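Local coordinates for protein protease Do-like 2, chloroplastic (Arabidopsis thaliana, PDB 4FLN) that is a serine protease of the chloroplast that carries out the primary cleavage of the photodamaged D1 protein of photosystem II, at residues Val439-Gly444 and Val466-Asp471. Residues are numbered along the deposited sequence; the frame is centred on the assembly and turned at random.
Sequences VLKFNG and VFEFED
Phe442 turns its ring away from its own backbone N (chi1 168°) while Phe467 swings its ring beside its N (chi1 -64°), and these torsions set how the two rings approach in the second PDZ domain; as a non-hydrogen-bonded pair of antiparallel strands, the residues share one face of the sheet. The edge of Phe442 is directed at the face of Phe467 in an offset edge-to-face pair, centroids 5.5 Å apart. Leu453, Leu456 and Ile457 of helix 450-459 pack against Phe442, while Phe467 also meets the ring of Phe380. Farther along, Val439 CG1 sits over a face of the Phe469 ring, 3.8 Å from its centroid, a CH-pi contact. Between these pairs a classic beta bulge shifts the register: two residues, Leu440 and Lys441, stand opposite the single Glu468, whose O accepts a 2.9 Å hydrogen bond from Leu440 N and a weak one from Lys441 N. Glu468 N returns a hydrogen bond to Lys441 O. On the other side of the sheet the extended Lys441 chain passes Glu468 obliquely, Lys441 CD 3.6 Å from Glu468 OE2. Where strand 437-442 ends, Asn443 N hydrogen-bonds to Val466 O, and Asn443 OD1 accepts a hydrogen bond from Val466 N at 2.6 Å.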
loop_
_atom_site.group_PDB
_atom_site.type_symbol
_atom_site.label_atom_id
_atom_site.label_comp_id
_atom_site.label_asym_id
_atom_site.label_seq_id
_atom_site.Cartn_x
_atom_site.Cartn_y
_atom_site.Cartn_z
ATOM N N VAL B 439 32.318 20.306 2.534
ATOM C CA VAL B 439 33.466 21.159 2.227
ATOM C C VAL B 439 34.733 20.618 2.857
ATOM O O VAL B 439 34.761 20.322 4.046
ATOM C CB VAL B 439 33.300 22.603 2.727
ATOM C CG1 VAL B 439 32.904 23.516 1.589
ATOM C CG2 VAL B 439 32.313 22.670 3.878
ATOM N N LEU B 440 35.784 20.522 2.049
ATOM C CA LEU B 440 37.081 20.021 2.493
ATOM C C LEU B 440 38.062 21.153 2.765
ATOM O O LEU B 440 38.555 21.304 3.873
ATOM C CB LEU B 440 37.653 19.048 1.467
ATOM C CG LEU B 440 36.686 17.897 1.183
ATOM C CD1 LEU B 440 37.270 16.923 0.178
ATOM C CD2 LEU B 440 36.296 17.184 2.484
ATOM N N LYS B 441 38.363 21.932 1.739
ATOM C CA LYS B 441 39.307 23.026 1.884
ATOM C C LYS B 441 38.664 24.387 1.671
ATOM O O LYS B 441 37.653 24.523 0.979
ATOM C CB LYS B 441 40.486 22.855 0.922
ATOM C CG LYS B 441 41.115 21.477 0.978
ATOM C CD LYS B 441 42.447 21.423 0.254
ATOM C CE LYS B 441 42.895 19.978 0.074
ATOM N NZ LYS B 441 44.364 19.847 -0.141
ATOM N N PHE B 442 39.266 25.386 2.300
ATOM C CA PHE B 442 38.972 26.782 2.030
ATOM C C PHE B 442 40.290 27.481 1.739
ATOM O O PHE B 442 41.202 27.475 2.573
ATOM C CB PHE B 442 38.282 27.441 3.223
ATOM C CG PHE B 442 38.206 28.936 3.120
ATOM C CD1 PHE B 442 37.088 29.551 2.583
ATOM C CD2 PHE B 442 39.259 29.729 3.552
ATOM C CE1 PHE B 442 37.019 30.930 2.485
ATOM C CE2 PHE B 442 39.196 31.111 3.455
ATOM C CZ PHE B 442 38.074 31.711 2.924
ATOM N N ASN B 443 40.390 28.068 0.551
ATOM C CA ASN B 443 41.612 28.745 0.127
ATOM C C ASN B 443 42.860 27.907 0.402
ATOM O O ASN B 443 43.885 28.423 0.848
ATOM C CB ASN B 443 41.717 30.128 0.771
ATOM C CG ASN B 443 40.682 31.100 0.228
ATOM O OD1 ASN B 443 39.768 30.710 -0.505
ATOM N ND2 ASN B 443 40.820 32.371 0.583
ATOM N N GLY B 444 42.750 26.606 0.140
ATOM C CA GLY B 444 43.866 25.689 0.277
ATOM C C GLY B 444 43.922 24.972 1.615
ATOM O O GLY B 444 44.601 23.954 1.750
ATOM N N VAL B 466 37.646 30.547 -2.043
ATOM C CA VAL B 466 37.702 29.278 -2.769
ATOM C C VAL B 466 37.284 28.079 -1.908
ATOM O O VAL B 466 37.947 27.742 -0.934
ATOM C CB VAL B 466 39.107 29.020 -3.368
ATOM C CG1 VAL B 466 39.108 27.741 -4.167
ATOM C CG2 VAL B 466 39.532 30.177 -4.243
ATOM N N PHE B 467 36.181 27.441 -2.281
ATOM C CA PHE B 467 35.677 26.283 -1.558
ATOM C C PHE B 467 35.867 25.019 -2.379
ATOM O O PHE B 467 35.263 24.880 -3.435
ATOM C CB PHE B 467 34.190 26.457 -1.268
ATOM C CG PHE B 467 33.875 27.617 -0.358
ATOM C CD1 PHE B 467 33.461 28.836 -0.882
ATOM C CD2 PHE B 467 33.978 27.485 1.024
ATOM C CE1 PHE B 467 33.162 29.901 -0.052
ATOM C CE2 PHE B 467 33.686 28.546 1.854
ATOM C CZ PHE B 467 33.279 29.761 1.313
ATOM N N GLU B 468 36.700 24.099 -1.904
ATOM C CA GLU B 468 36.812 22.792 -2.545
ATOM C C GLU B 468 35.932 21.766 -1.848
ATOM O O GLU B 468 36.069 21.536 -0.653
ATOM C CB GLU B 468 38.260 22.306 -2.562
ATOM C CG GLU B 468 39.151 23.077 -3.515
ATOM C CD GLU B 468 40.627 22.774 -3.309
ATOM O OE1 GLU B 468 41.453 23.714 -3.429
ATOM O OE2 GLU B 468 40.955 21.597 -3.021
ATOM N N PHE B 469 35.034 21.140 -2.594
ATOM C CA PHE B 469 34.124 20.168 -1.999
ATOM C C PHE B 469 34.572 18.741 -2.255
ATOM O O PHE B 469 35.615 18.509 -2.870
ATOM C CB PHE B 469 32.702 20.369 -2.512
ATOM C CG PHE B 469 32.139 21.711 -2.194
ATOM C CD1 PHE B 469 31.237 21.869 -1.171
ATOM C CD2 PHE B 469 32.530 22.825 -2.911
ATOM C CE1 PHE B 469 30.723 23.109 -0.875
ATOM C CE2 PHE B 469 32.021 24.070 -2.618
ATOM C CZ PHE B 469 31.118 24.212 -1.595
ATOM N N GLU B 470 33.756 17.797 -1.791
ATOM C CA GLU B 470 34.092 16.379 -1.797
ATOM C C GLU B 470 34.296 15.807 -3.192
ATOM O O GLU B 470 35.237 15.051 -3.422
ATOM C CB GLU B 470 33.024 15.577 -1.041
ATOM C CG GLU B 470 33.178 14.050 -1.122
ATOM C CD GLU B 470 34.416 13.508 -0.404
ATOM O OE1 GLU B 470 35.307 14.301 -0.032
ATOM O OE2 GLU B 470 34.495 12.274 -0.214
ATOM N N ASP B 471 33.416 16.167 -4.119
ATOM C CA ASP B 471 33.520 15.704 -5.504
ATOM C C ASP B 471 34.803 16.201 -6.190
ATOM O O ASP B 471 35.170 15.736 -7.263
ATOM C CB ASP B 471 32.281 16.139 -6.300
HETATM O O HOH W 1 40.185 25.378 -1.725
#